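Local coordinates for protein KLLA0F12672p (Kluyveromyces lactis, PDB 4M3O) that probably dephosphorylates the C-terminal repeat domain of RNA polymerase II subunit B1, this chain being its zinc-binding N-terminal domain, at residues I5-K9 with K50-R54. Sequence-based numbering, arbitrary orientation.
Sequences IEEIK and KYISR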
ATOM      1  N   ILE A   5       4.635  -2.071  10.858  1.00 40.36           N
ATOM      2  CA  ILE A   5       4.426  -3.525  10.800  1.00 42.57           C
ATOM      3  C   ILE A   5       3.611  -4.050  11.988  1.00 46.82           C
ATOM      4  O   ILE A   5       2.613  -4.844  11.852  1.00 42.15           O
ATOM      5  CB  ILE A   5       5.795  -4.229  10.787  1.00 44.22           C
ATOM      6  CG1 ILE A   5       6.513  -3.920   9.489  1.00 43.02           C
ATOM      7  CG2 ILE A   5       5.613  -5.728  10.987  1.00 46.75           C
ATOM      8  CD1 ILE A   5       7.811  -4.647   9.268  1.00 43.60           C
ATOM      9  N   GLU A   6       4.030  -3.569  13.164  1.00 45.22           N
ATOM     10  CA  GLU A   6       3.439  -3.966  14.456  1.00 47.77           C
ATOM     11  C   GLU A   6       1.951  -3.668  14.501  1.00 46.64           C
ATOM     12  O   GLU A   6       1.120  -4.482  14.899  1.00 45.47           O
ATOM     13  CB  GLU A   6       4.174  -3.223  15.606  1.00 53.35           C
ATOM     14  CG  GLU A   6       5.594  -3.771  15.960  1.00 56.95           C
ATOM     15  CD  GLU A   6       6.619  -3.792  14.811  1.00 64.86           C
ATOM     16  OE1 GLU A   6       6.813  -2.754  14.094  1.00 59.34           O
ATOM     17  OE2 GLU A   6       7.254  -4.866  14.624  1.00 70.21           O
ATOM     18  N   GLU A   7       1.631  -2.457  14.128  1.00 51.07           N
ATOM     19  CA  GLU A   7       0.240  -2.010  13.996  1.00 56.06           C
ATOM     20  C   GLU A   7      -0.610  -2.833  13.010  1.00 49.62           C
ATOM     21  O   GLU A   7      -1.741  -3.227  13.301  1.00 44.26           O
ATOM     22  CB  GLU A   7       0.293  -0.574  13.502  1.00 59.68           C
ATOM     23  CG  GLU A   7      -0.558   0.389  14.271  1.00 67.27           C
ATOM     24  CD  GLU A   7      -1.635   0.965  13.430  1.00 69.15           C
ATOM     25  OE1 GLU A   7      -2.534   0.204  13.019  1.00 89.08           O
ATOM     26  OE2 GLU A   7      -1.570   2.170  13.167  1.00 74.84           O
ATOM     27  N   ILE A   8      -0.072  -3.061  11.818  1.00 45.69           N
ATOM     28  CA  ILE A   8      -0.765  -3.901  10.816  1.00 41.83           C
ATOM     29  C   ILE A   8      -1.098  -5.272  11.401  1.00 41.99           C
ATOM     30  O   ILE A   8      -2.226  -5.744  11.280  1.00 42.83           O
ATOM     31  CB  ILE A   8       0.060  -4.022   9.536  1.00 44.02           C
ATOM     32  CG1 ILE A   8       0.091  -2.638   8.842  1.00 43.28           C
ATOM     33  CG2 ILE A   8      -0.531  -5.080   8.576  1.00 43.86           C
ATOM     34  CD1 ILE A   8       1.264  -2.484   7.923  1.00 43.16           C
ATOM     35  N   LYS A   9      -0.154  -5.871  12.108  1.00 44.53           N
ATOM     36  CA  LYS A   9      -0.348  -7.213  12.681  1.00 44.69           C
ATOM     37  C   LYS A   9      -1.455  -7.158  13.691  1.00 49.62           C
ATOM     38  O   LYS A   9      -2.314  -8.019  13.731  1.00 47.57           O
ATOM     39  CB  LYS A   9       0.937  -7.697  13.313  1.00 45.55           C
ATOM     40  CG  LYS A   9       1.954  -8.130  12.272  1.00 49.19           C
ATOM     41  CD  LYS A   9       3.275  -8.548  12.907  1.00 56.10           C
ATOM     42  CE  LYS A   9       4.261  -9.033  11.852  1.00 60.18           C
ATOM     43  NZ  LYS A   9       5.427  -9.697  12.500  1.00 63.63           N
ATOM     44  N   LYS A  50       8.152  -2.139   2.749  1.00 35.84           N
ATOM     45  CA  LYS A  50       8.588  -3.428   2.173  1.00 37.82           C
ATOM     46  C   LYS A  50       7.730  -4.595   2.677  1.00 39.02           C
ATOM     47  O   LYS A  50       7.455  -5.525   1.924  1.00 37.32           O
ATOM     48  CB  LYS A  50      10.011  -3.748   2.485  1.00 38.77           C
ATOM     49  CG  LYS A  50      11.040  -2.767   1.937  1.00 40.17           C
ATOM     50  CD  LYS A  50      12.356  -2.878   2.765  1.00 42.67           C
ATOM     51  CE  LYS A  50      13.394  -1.856   2.312  1.00 47.15           C
ATOM     52  NZ  LYS A  50      14.181  -2.340   1.141  1.00 52.68           N
ATOM     53  N   TYR A  51       7.294  -4.509   3.925  1.00 37.23           N
ATOM     54  CA  TYR A  51       6.394  -5.531   4.483  1.00 38.72           C
ATOM     55  C   TYR A  51       5.010  -5.561   3.766  1.00 36.63           C
ATOM     56  O   TYR A  51       4.483  -6.612   3.477  1.00 37.12           O
ATOM     57  CB  TYR A  51       6.224  -5.257   5.985  1.00 37.71           C
ATOM     58  CG  TYR A  51       5.212  -6.096   6.683  1.00 37.93           C
ATOM     59  CD1 TYR A  51       5.466  -7.434   6.960  1.00 37.80           C
ATOM     60  CD2 TYR A  51       3.983  -5.558   7.067  1.00 40.78           C
ATOM     61  CE1 TYR A  51       4.513  -8.237   7.599  1.00 37.27           C
ATOM     62  CE2 TYR A  51       3.036  -6.331   7.743  1.00 40.30           C
ATOM     63  CZ  TYR A  51       3.306  -7.669   8.005  1.00 39.46           C
ATOM     64  OH  TYR A  51       2.325  -8.413   8.625  1.00 44.84           O
ATOM     65  N   ILE A  52       4.434  -4.386   3.525  1.00 37.99           N
ATOM     66  CA  ILE A  52       3.124  -4.205   2.819  1.00 39.45           C
ATOM     67  C   ILE A  52       2.964  -4.991   1.538  1.00 34.03           C
ATOM     68  O   ILE A  52       1.876  -5.422   1.201  1.00 32.57           O
ATOM     69  CB  ILE A  52       2.946  -2.710   2.440  1.00 42.02           C
ATOM     70  CG1 ILE A  52       2.867  -1.879   3.667  1.00 51.71           C
ATOM     71  CG2 ILE A  52       1.654  -2.442   1.733  1.00 48.58           C
ATOM     72  CD1 ILE A  52       2.112  -2.575   4.734  1.00 44.29           C
ATOM     73  N   SER A  53       4.056  -5.053   0.780  1.00 33.94           N
ATOM     74  CA  SER A  53       4.038  -5.509  -0.579  1.00 32.83           C
ATOM     75  C   SER A  53       3.481  -6.887  -0.642  1.00 36.37           C
ATOM     76  O   SER A  53       2.858  -7.242  -1.637  1.00 34.55           O
ATOM     77  CB  SER A  53       5.446  -5.412  -1.230  1.00 32.31           C
ATOM     78  OG  SER A  53       6.398  -6.236  -0.516  1.00 34.19           O
ATOM     79  N   ARG A  54       3.739  -7.712   0.390  1.00 35.94           N
ATOM     80  CA  ARG A  54       3.188  -9.066   0.376  1.00 36.09           C
ATOM     81  C   ARG A  54       1.657  -9.091   0.325  1.00 33.76           C
ATOM     82  O   ARG A  54       1.060 -10.039  -0.178  1.00 38.25           O
ATOM     83  CB  ARG A  54       3.650  -9.843   1.600  1.00 34.43           C
ATOM     84  CG  ARG A  54       2.907  -9.498   2.887  1.00 32.30           C
ATOM     85  CD  ARG A  54       3.613 -10.236   4.056  1.00 36.57           C
ATOM     86  NE  ARG A  54       5.010  -9.788   4.137  1.00 36.97           N
ATOM     87  CZ  ARG A  54       5.930 -10.266   4.974  1.00 41.73           C
ATOM     88  NH1 ARG A  54       5.642 -11.138   5.925  1.00 38.11           N
ATOM     89  NH2 ARG A  54       7.139  -9.758   4.919  1.00 41.33           N
TER
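Tyr51 lies against Ile5, Ile8 and Lys9 of the first helix and supplies the largest share of this mostly apolar contact. The methyl CG2 of Ile5 makes a CH-pi contact over one face of the Tyr51 ring, 4.1 Å from its centroid and only 4° off the normal. Ile8 meets the same ring differently: its CG2 sits at the edge, in the ring plane, 3.9 Å from Tyr51 CE2. The ring reaches the helix because its CG is anti to the backbone N (chi1 173°).

Aliphatic contacts extend the interface. Ile5 CD1 touches Tyr51 CB at 3.7 Å. Ile8 CD1 and Ile52 CD1 also meet, modelled 3.3 Å apart, so their exact spacing is doubtful.

At the polar end of the ring, the extended Lys9 chain crosses the phenol obliquely, with CG 3.7 Å from Tyr51 OH. Within segment 50-54, the Arg54 guanidinium has Tyr51 CD1 over its face, 3.4 Å above the plane.

Replacing Tyr51 by an alanine is likely to leave Ile5 CG2 and Ile8 CG2 without their ring partner and open a gap between the helices.

The contact is buried and lies away from the zinc site. It joins helix 5-13 to helix 46-52. Ile8 also touches Leu37 of helix 24-40, while Ile52 packs on Tyr123 of helix 114-125. Strands 2-3 and 42-43, paired in parallel, precede the two joined helices.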